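Local structure of uncharacterized protein Tm1679 (Thermotoga maritima, 3H3E) at residues G134-R139 and S181-D186; E163-V168 and D186-D191; T144-V149 and R155-F160. The protein is of unknown function but binds zinc and probably acts as a metal-dependent hydrolase of the metallo-beta-lactamase superfamily, although a transferase activity has also been suggested for it. The protein carries 2 engineered substitutions. All blocks are in the same frame, centred on the assembly; numbering follows the deposited sequence.

Interaction 1: G134-R139 and S181-D186; sequences GPANLR and SHRGID. With ZN (zinc ion), chain B.
Arg183 reaches from the turn ahead of helix 185-193 into the loop 134-139, and its guanidinium is sandwiched there between two apolar side chains. Leu138 CD1 lies over the centre of one face, 3.9 Å from Arg183 CZ, while Pro135 CB lies against the opposite face nearer the rim, 3.7 Å from Arg183 NE. At the edge of the group Arg183 NH1 points at the backbone oxygen Ala136 O, but the modelled separation is too short for the length or strength of this bond to be relied on. Arg183 NE donates to Leu159 O, outside the two segments. Closer to the backbone, Leu138 CD2 packs on Arg183 CA at 3.7 Å, its side chain crossing that of the arginine at about a right angle, and Ala136 CB meets Arg183 CB at 4.0 Å. Beyond this close packing the loop opens toward solvent. Asn137 points away from the contact, its OD1 taking the backbone N of Arg139 (2.8 Å) in an Asx turn, and Arg139 runs instead to Asp191 and Asn187 of the helix. The preceding residue, His182, binds zinc through NE2 at 2.4 Å together with His69 and His71, the histidine-rich metal site of the metallo-beta-lactamase fold.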
loop_
_atom_site.group_PDB
_atom_site.type_symbol
_atom_site.label_atom_id
_atom_site.label_comp_id
_atom_site.label_asym_id
_atom_site.label_seq_id
_atom_site.Cartn_x
_atom_site.Cartn_y
_atom_site.Cartn_z
ATOM N N GLY A 134 5.878 3.981 9.642
ATOM C CA GLY A 134 7.075 3.420 9.048
ATOM C C GLY A 134 7.085 1.912 9.088
ATOM O O GLY A 134 6.080 1.290 9.430
ATOM N N PRO A 135 8.232 1.312 8.752
ATOM C CA PRO A 135 8.339 -0.138 8.622
ATOM C C PRO A 135 7.788 -0.820 9.870
ATOM O O PRO A 135 8.198 -0.490 10.986
ATOM C CB PRO A 135 9.844 -0.365 8.539
ATOM C CG PRO A 135 10.429 0.903 8.228
ATOM C CD PRO A 135 9.545 1.966 8.724
ATOM N N ALA A 136 6.875 -1.767 9.678
ATOM C CA ALA A 136 6.266 -2.493 10.789
ATOM C C ALA A 136 7.269 -3.378 11.498
ATOM O O ALA A 136 8.189 -3.909 10.890
ATOM C CB ALA A 136 5.117 -3.332 10.289
ATOM N N ASN A 137 7.068 -3.538 12.794
ATOM C CA ASN A 137 7.841 -4.457 13.599
ATOM C C ASN A 137 7.541 -5.879 13.151
ATOM O O ASN A 137 6.391 -6.308 13.159
ATOM C CB ASN A 137 7.461 -4.256 15.070
ATOM C CG ASN A 137 8.190 -5.205 16.013
ATOM O OD1 ASN A 137 8.806 -6.183 15.595
ATOM N ND2 ASN A 137 8.098 -4.923 17.301
ATOM N N LEU A 138 8.578 -6.616 12.772
ATOM C CA LEU A 138 8.395 -7.969 12.244
ATOM C C LEU A 138 8.012 -9.035 13.278
ATOM O O LEU A 138 7.626 -10.142 12.908
ATOM C CB LEU A 138 9.648 -8.406 11.500
ATOM C CG LEU A 138 9.830 -7.740 10.142
ATOM C CD1 LEU A 138 11.268 -7.815 9.726
ATOM C CD2 LEU A 138 8.922 -8.371 9.100
ATOM N N ARG A 139 8.119 -8.699 14.561
ATOM C CA ARG A 139 7.849 -9.648 15.644
ATOM C C ARG A 139 8.326 -11.079 15.385
ATOM O O ARG A 139 7.580 -12.037 15.610
ATOM C CB ARG A 139 6.369 -9.643 15.996
ATOM C CG ARG A 139 5.926 -8.340 16.609
ATOM C CD ARG A 139 4.434 -8.151 16.551
ATOM N NE ARG A 139 4.078 -6.811 16.991
ATOM C CZ ARG A 139 3.804 -5.808 16.172
ATOM N NH1 ARG A 139 3.830 -5.996 14.857
ATOM N NH2 ARG A 139 3.502 -4.619 16.670
ATOM N N SER A 181 2.437 -4.744 1.969
ATOM C CA SER A 181 2.576 -5.357 3.288
ATOM C C SER A 181 3.649 -6.434 3.331
ATOM O O SER A 181 3.371 -7.568 3.685
ATOM C CB SER A 181 1.253 -5.962 3.740
ATOM O OG SER A 181 0.214 -5.009 3.682
ATOM N N HIS A 182 4.881 -6.082 3.001
ATOM C CA HIS A 182 5.960 -7.063 2.975
ATOM C C HIS A 182 6.390 -7.454 4.381
ATOM O O HIS A 182 6.871 -8.559 4.629
ATOM C CB HIS A 182 7.151 -6.507 2.201
ATOM C CG HIS A 182 6.989 -6.574 0.713
ATOM N ND1 HIS A 182 7.005 -7.763 0.015
ATOM C CD2 HIS A 182 6.816 -5.600 -0.210
ATOM C CE1 HIS A 182 6.853 -7.515 -1.274
ATOM N NE2 HIS A 182 6.735 -6.211 -1.437
ATOM N N ARG A 183 6.212 -6.528 5.305
ATOM C CA ARG A 183 6.605 -6.756 6.675
ATOM C C ARG A 183 5.529 -7.507 7.439
ATOM O O ARG A 183 5.739 -7.883 8.581
ATOM C CB ARG A 183 6.925 -5.434 7.353
ATOM C CG ARG A 183 8.175 -4.753 6.807
ATOM C CD ARG A 183 8.766 -3.899 7.914
ATOM N NE ARG A 183 10.212 -3.967 7.910
ATOM C CZ ARG A 183 10.959 -4.008 9.002
ATOM N NH1 ARG A 183 10.395 -3.984 10.191
ATOM N NH2 ARG A 183 12.274 -4.078 8.898
ATOM N N GLY A 184 4.386 -7.735 6.795
ATOM C CA GLY A 184 3.283 -8.470 7.397
ATOM C C GLY A 184 2.090 -7.593 7.718
ATOM O O GLY A 184 2.219 -6.628 8.456
ATOM N N ILE A 185 0.923 -7.905 7.158
ATOM C CA ILE A 185 -0.234 -7.031 7.329
ATOM C C ILE A 185 -0.682 -7.062 8.774
ATOM O O ILE A 185 -1.154 -6.059 9.308
ATOM C CB ILE A 185 -1.385 -7.402 6.389
ATOM C CG1 ILE A 185 -2.558 -6.435 6.543
ATOM C CG2 ILE A 185 -1.855 -8.803 6.671
ATOM C CD1 ILE A 185 -2.212 -5.009 6.514
ATOM N N ASP A 186 -0.501 -8.211 9.413
ATOM C CA ASP A 186 -0.717 -8.337 10.853
ATOM C C ASP A 186 0.237 -7.478 11.693
ATOM O O ASP A 186 -0.189 -6.809 12.631
ATOM C CB ASP A 186 -0.679 -9.803 11.306
ATOM C CG ASP A 186 0.639 -10.523 10.966
ATOM O OD1 ASP A 186 1.318 -10.160 9.982
ATOM O OD2 ASP A 186 0.982 -11.490 11.688
HETATM ZN ZN ZN B . 6.308 -5.047 -3.458
#

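Interaction 2: E163-V168 and D186-D191; sequences EQTLVV and DNILLD
In the alpha-beta/beta-alpha sandwich of the metallo-beta-lactamase fold, helix 185-193 packs on a face of the sheet that holds strand 165-170, and Ile188 comes down onto the start of that strand. Both of its branches are used. Ile188 CG2 sits 3.8 Å from Thr165 OG1 and 4.0 Å from Thr165 CG2, whereas the longer branch continues past the threonine, with Ile188 CD1 4.0 Å from Thr165 OG1 and 3.8 Å from Glu163 OE1. The second torsion, chi2 172°, stretches that branch out to the carboxylate, whose side chain it crosses at about a right angle. Thr165 turns its hydroxyl to the helix because OG1 stands opposite its own carbonyl carbon (chi1 -64°), leaving OG1 and CG2 both against the isoleucine. No hydrogen bond spans the two segments, and the touching residues are all buried. The carboxylate oxygens of Glu163 are satisfied instead at the turn before the helix, where OE2 accepts from the backbone N of His182 and OE1 from that of Arg183. Glu163 thus holds the main chain that carries the zinc ligand His182, consistent with a second-shell position that links the sheet and helix layers to the metal site.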
loop_
_atom_site.group_PDB
_atom_site.type_symbol
_atom_site.label_atom_id
_atom_site.label_comp_id
_atom_site.label_asym_id
_atom_site.label_seq_id
_atom_site.Cartn_x
_atom_site.Cartn_y
_atom_site.Cartn_z
ATOM N N GLU A 163 9.239 0.406 3.716
ATOM C CA GLU A 163 7.788 0.230 3.695
ATOM C C GLU A 163 7.060 1.139 4.661
ATOM O O GLU A 163 7.429 1.237 5.823
ATOM C CB GLU A 163 7.424 -1.219 4.012
ATOM C CG GLU A 163 5.950 -1.500 3.945
ATOM C CD GLU A 163 5.654 -2.980 3.854
ATOM O OE1 GLU A 163 5.584 -3.645 4.914
ATOM O OE2 GLU A 163 5.485 -3.476 2.718
ATOM N N GLN A 164 6.011 1.795 4.177
ATOM C CA GLN A 164 5.210 2.672 5.020
ATOM C C GLN A 164 3.744 2.544 4.686
ATOM O O GLN A 164 3.374 2.085 3.608
ATOM C CB GLN A 164 5.663 4.127 4.914
ATOM C CG GLN A 164 5.731 4.668 3.517
ATOM C CD GLN A 164 6.207 6.099 3.491
ATOM O OE1 GLN A 164 6.606 6.650 4.513
ATOM N NE2 GLN A 164 6.186 6.704 2.321
ATOM N N THR A 165 2.910 2.944 5.633
ATOM C CA THR A 165 1.491 2.665 5.552
ATOM C C THR A 165 0.722 3.913 5.925
ATOM O O THR A 165 1.114 4.654 6.822
ATOM C CB THR A 165 1.105 1.485 6.484
ATOM O OG1 THR A 165 1.755 0.297 6.028
ATOM C CG2 THR A 165 -0.382 1.242 6.467
ATOM N N LEU A 166 -0.365 4.156 5.213
ATOM C CA LEU A 166 -1.177 5.325 5.466
ATOM C C LEU A 166 -2.281 4.994 6.460
ATOM O O LEU A 166 -2.929 3.961 6.362
ATOM C CB LEU A 166 -1.773 5.831 4.155
ATOM C CG LEU A 166 -2.761 6.982 4.226
ATOM C CD1 LEU A 166 -2.028 8.192 4.721
ATOM C CD2 LEU A 166 -3.398 7.241 2.843
ATOM N N VAL A 167 -2.476 5.872 7.432
ATOM C CA VAL A 167 -3.595 5.759 8.354
ATOM C C VAL A 167 -4.404 7.052 8.300
ATOM O O VAL A 167 -3.879 8.148 8.498
ATOM C CB VAL A 167 -3.127 5.478 9.791
ATOM C CG1 VAL A 167 -4.316 5.301 10.723
ATOM C CG2 VAL A 167 -2.266 4.255 9.811
ATOM N N VAL A 168 -5.684 6.904 8.000
ATOM C CA VAL A 168 -6.607 8.017 7.967
ATOM C C VAL A 168 -7.540 7.854 9.152
ATOM O O VAL A 168 -8.210 6.828 9.290
ATOM C CB VAL A 168 -7.472 8.002 6.695
ATOM C CG1 VAL A 168 -8.328 9.267 6.613
ATOM C CG2 VAL A 168 -6.608 7.812 5.442
ATOM N N ASP A 186 -0.501 -8.211 9.413
ATOM C CA ASP A 186 -0.717 -8.337 10.853
ATOM C C ASP A 186 0.237 -7.478 11.693
ATOM O O ASP A 186 -0.189 -6.809 12.631
ATOM C CB ASP A 186 -0.679 -9.803 11.306
ATOM C CG ASP A 186 0.639 -10.523 10.966
ATOM O OD1 ASP A 186 1.318 -10.160 9.982
ATOM O OD2 ASP A 186 0.982 -11.490 11.688
ATOM N N ASN A 187 1.525 -7.497 11.364
ATOM C CA ASN A 187 2.494 -6.635 12.050
ATOM C C ASN A 187 2.145 -5.181 11.865
ATOM O O ASN A 187 2.299 -4.356 12.766
ATOM C CB ASN A 187 3.908 -6.899 11.536
ATOM C CG ASN A 187 4.473 -8.168 12.084
ATOM O OD1 ASN A 187 4.195 -8.523 13.224
ATOM N ND2 ASN A 187 5.252 -8.879 11.280
ATOM N N ILE A 188 1.655 -4.880 10.676
ATOM C CA ILE A 188 1.298 -3.528 10.320
ATOM C C ILE A 188 0.145 -3.065 11.183
ATOM O O ILE A 188 0.164 -1.960 11.704
ATOM C CB ILE A 188 0.973 -3.430 8.823
ATOM C CG1 ILE A 188 2.281 -3.528 8.019
ATOM C CG2 ILE A 188 0.223 -2.163 8.522
ATOM C CD1 ILE A 188 2.114 -3.634 6.518
ATOM N N LEU A 189 -0.848 -3.926 11.367
ATOM C CA LEU A 189 -2.040 -3.546 12.131
ATOM C C LEU A 189 -1.750 -3.426 13.615
ATOM O O LEU A 189 -2.242 -2.529 14.277
ATOM C CB LEU A 189 -3.171 -4.542 11.896
ATOM C CG LEU A 189 -3.776 -4.549 10.486
ATOM C CD1 LEU A 189 -4.941 -5.497 10.434
ATOM C CD2 LEU A 189 -4.222 -3.166 10.112
ATOM N N LEU A 190 -0.942 -4.343 14.128
ATOM C CA LEU A 190 -0.516 -4.312 15.513
ATOM C C LEU A 190 0.305 -3.063 15.787
ATOM O O LEU A 190 0.168 -2.443 16.835
ATOM C CB LEU A 190 0.299 -5.561 15.840
ATOM C CG LEU A 190 -0.395 -6.920 15.700
ATOM C CD1 LEU A 190 0.619 -8.058 15.614
ATOM C CD2 LEU A 190 -1.335 -7.132 16.866
ATOM N N ASP A 191 1.168 -2.684 14.853
ATOM C CA ASP A 191 1.920 -1.449 15.034
ATOM C C ASP A 191 0.957 -0.274 15.158
ATOM O O ASP A 191 1.136 0.600 15.997
ATOM C CB ASP A 191 2.920 -1.226 13.902
ATOM C CG ASP A 191 4.290 -1.833 14.199
ATOM O OD1 ASP A 191 4.364 -2.790 15.001
ATOM O OD2 ASP A 191 5.300 -1.356 13.631
#

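Interaction 3: T144-V149 and R155-F160; sequences TGDFFV and RRKDLF
Three residues are layered at the outer end of this contact: the Phe148 ring has the Arg155 guanidinium flat on one face and Lys157 on the other. Ring and guanidinium planes are 1° apart with centres 4.0 Å from each other, a stacked cation-pi pair, and Lys157 CD makes a CH-pi contact from the opposite side, 4.3 Å from the ring centroid. A bend at chi2 (83°) carries the lysine over the ring, and at the ring's rim its NZ makes a salt bridge to Asp146 OD1, a weak hydrogen bond at 3.3 Å. Phe147 meets a very different partner. Phe160 directs its edge at the Phe147 face in a T-shaped pair, planes at 85°, with Phe160 CZ 3.6 Å from Phe147 CG. Both rings also contact the zinc ligand His182. Main-chain bonds hold the strands together: Val149 and Arg156 form a hydrogen-bonded pair, with Val149 N to Arg156 O and Arg156 N to Val149 O both 2.9 Å. Asp158 N donates to Phe147 O, and Asp158 OD1 accepts from the backbone N of Phe160, closing an Asx turn that leads into the aromatic pair. Together these features describe an antiparallel beta hairpin, strands 147-150 and 155-157, whose base reaches the metal site.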
loop_
_atom_site.group_PDB
_atom_site.type_symbol
_atom_site.label_atom_id
_atom_site.label_comp_id
_atom_site.label_asym_id
_atom_site.label_seq_id
_atom_site.Cartn_x
_atom_site.Cartn_y
_atom_site.Cartn_z
ATOM N N THR A 144 8.188 -12.831 3.138
ATOM C CA THR A 144 8.175 -14.029 2.299
ATOM C C THR A 144 8.644 -13.631 0.915
ATOM O O THR A 144 8.568 -12.460 0.540
ATOM C CB THR A 144 6.785 -14.735 2.228
ATOM O OG1 THR A 144 5.794 -13.842 1.705
ATOM C CG2 THR A 144 6.345 -15.208 3.594
ATOM N N GLY A 145 9.163 -14.595 0.168
ATOM C CA GLY A 145 9.666 -14.309 -1.159
ATOM C C GLY A 145 11.174 -14.324 -1.277
ATOM O O GLY A 145 11.885 -14.712 -0.356
ATOM N N ASP A 146 11.661 -13.885 -2.429
ATOM C CA ASP A 146 13.074 -13.957 -2.732
ATOM C C ASP A 146 13.646 -12.571 -2.961
ATOM O O ASP A 146 14.348 -12.332 -3.934
ATOM C CB ASP A 146 13.278 -14.808 -3.971
ATOM C CG ASP A 146 14.619 -15.466 -3.985
ATOM O OD1 ASP A 146 15.174 -15.644 -2.877
ATOM O OD2 ASP A 146 15.112 -15.803 -5.087
ATOM N N PHE A 147 13.357 -11.662 -2.041
ATOM C CA PHE A 147 13.696 -10.262 -2.219
ATOM C C PHE A 147 15.109 -9.884 -1.767
ATOM O O PHE A 147 15.576 -10.307 -0.715
ATOM C CB PHE A 147 12.651 -9.391 -1.529
ATOM C CG PHE A 147 11.275 -9.573 -2.078
ATOM C CD1 PHE A 147 10.973 -9.159 -3.367
ATOM C CD2 PHE A 147 10.282 -10.162 -1.316
ATOM C CE1 PHE A 147 9.709 -9.334 -3.887
ATOM C CE2 PHE A 147 9.014 -10.348 -1.832
ATOM C CZ PHE A 147 8.727 -9.934 -3.118
ATOM N N PHE A 148 15.787 -9.086 -2.587
ATOM C CA PHE A 148 17.088 -8.559 -2.222
ATOM C C PHE A 148 17.125 -7.062 -2.407
ATOM O O PHE A 148 16.251 -6.480 -3.040
ATOM C CB PHE A 148 18.173 -9.202 -3.061
ATOM C CG PHE A 148 18.311 -10.655 -2.831
ATOM C CD1 PHE A 148 19.302 -11.143 -2.002
ATOM C CD2 PHE A 148 17.439 -11.538 -3.417
ATOM C CE1 PHE A 148 19.425 -12.480 -1.781
ATOM C CE2 PHE A 148 17.565 -12.884 -3.191
ATOM C CZ PHE A 148 18.555 -13.349 -2.374
ATOM N N VAL A 149 18.146 -6.437 -1.844
ATOM C CA VAL A 149 18.327 -5.007 -2.010
ATOM C C VAL A 149 19.825 -4.714 -2.118
ATOM O O VAL A 149 20.645 -5.467 -1.615
ATOM C CB VAL A 149 17.630 -4.219 -0.871
ATOM C CG1 VAL A 149 18.395 -4.347 0.418
ATOM C CG2 VAL A 149 17.466 -2.771 -1.250
ATOM N N ARG A 155 24.918 -6.493 -2.008
ATOM C CA ARG A 155 23.648 -7.202 -2.150
ATOM C C ARG A 155 23.247 -7.904 -0.859
ATOM O O ARG A 155 23.815 -8.923 -0.500
ATOM C CB ARG A 155 23.765 -8.220 -3.286
ATOM C CG ARG A 155 22.508 -8.984 -3.649
ATOM C CD ARG A 155 22.918 -10.395 -4.078
ATOM N NE ARG A 155 21.889 -11.155 -4.792
ATOM C CZ ARG A 155 21.767 -12.483 -4.736
ATOM N NH1 ARG A 155 22.589 -13.200 -3.976
ATOM N NH2 ARG A 155 20.811 -13.096 -5.426
ATOM N N ARG A 156 22.270 -7.348 -0.156
ATOM C CA ARG A 156 21.755 -7.967 1.058
ATOM C C ARG A 156 20.340 -8.470 0.815
ATOM O O ARG A 156 19.729 -8.170 -0.201
ATOM C CB ARG A 156 21.745 -6.956 2.209
ATOM C CG ARG A 156 23.105 -6.388 2.579
ATOM C CD ARG A 156 23.982 -7.439 3.240
ATOM N NE ARG A 156 25.316 -6.932 3.552
ATOM C CZ ARG A 156 26.354 -6.966 2.717
ATOM N NH1 ARG A 156 26.233 -7.488 1.500
ATOM N NH2 ARG A 156 27.518 -6.472 3.101
ATOM N N LYS A 157 19.813 -9.233 1.757
ATOM C CA LYS A 157 18.407 -9.605 1.728
ATOM C C LYS A 157 17.573 -8.360 2.048
ATOM O O LYS A 157 18.039 -7.466 2.744
ATOM C CB LYS A 157 18.156 -10.726 2.737
ATOM C CG LYS A 157 16.927 -11.548 2.465
ATOM C CD LYS A 157 17.142 -12.651 1.434
ATOM C CE LYS A 157 15.781 -13.221 1.018
ATOM N NZ LYS A 157 15.849 -14.355 0.058
ATOM N N ASP A 158 16.353 -8.279 1.532
ATOM C CA ASP A 158 15.549 -7.060 1.678
ATOM C C ASP A 158 14.509 -7.216 2.781
ATOM O O ASP A 158 13.636 -8.090 2.688
ATOM C CB ASP A 158 14.848 -6.735 0.352
ATOM C CG ASP A 158 14.242 -5.337 0.324
ATOM O OD1 ASP A 158 14.325 -4.606 1.330
ATOM O OD2 ASP A 158 13.671 -4.965 -0.719
ATOM N N LEU A 159 14.595 -6.377 3.817
ATOM C CA LEU A 159 13.633 -6.423 4.923
ATOM C C LEU A 159 12.583 -5.314 4.819
ATOM O O LEU A 159 11.696 -5.185 5.666
ATOM C CB LEU A 159 14.341 -6.356 6.277
ATOM C CG LEU A 159 15.407 -7.402 6.649
ATOM C CD1 LEU A 159 15.379 -7.585 8.145
ATOM C CD2 LEU A 159 15.209 -8.745 5.977
ATOM N N PHE A 160 12.701 -4.516 3.771
ATOM C CA PHE A 160 11.728 -3.482 3.471
ATOM C C PHE A 160 11.679 -2.385 4.515
ATOM O O PHE A 160 10.617 -1.975 4.970
ATOM C CB PHE A 160 10.364 -4.099 3.190
ATOM C CG PHE A 160 10.357 -4.951 1.967
ATOM C CD1 PHE A 160 10.712 -6.282 2.035
ATOM C CD2 PHE A 160 10.048 -4.414 0.734
ATOM C CE1 PHE A 160 10.732 -7.074 0.886
ATOM C CE2 PHE A 160 10.062 -5.201 -0.417
ATOM C CZ PHE A 160 10.401 -6.523 -0.340
HETATM O O HOH W 1 13.396 -6.323 -3.065
#

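Interactions 1 and 2 are buried neighbours sharing helix 185-193, their centres about 7 Å apart, while interaction 3 lies at the surface, its centre about 14 Å from that of interaction 1, and is nested in sequence within the loop that contact closes. Their chemistry follows this placement. Interaction 2 is small and makes no hydrogen bond across its segments; interaction 1 fixes one arginine among apolar groups and a carbonyl; interaction 3 combines strand pairing with cation-pi, salt-bridge and aromatic contacts. All three have one end near the zinc site: Phe147 and Phe160 of interaction 3 contact the ring of His182, while its strand pairing and cation-pi stack lie outward from the metal.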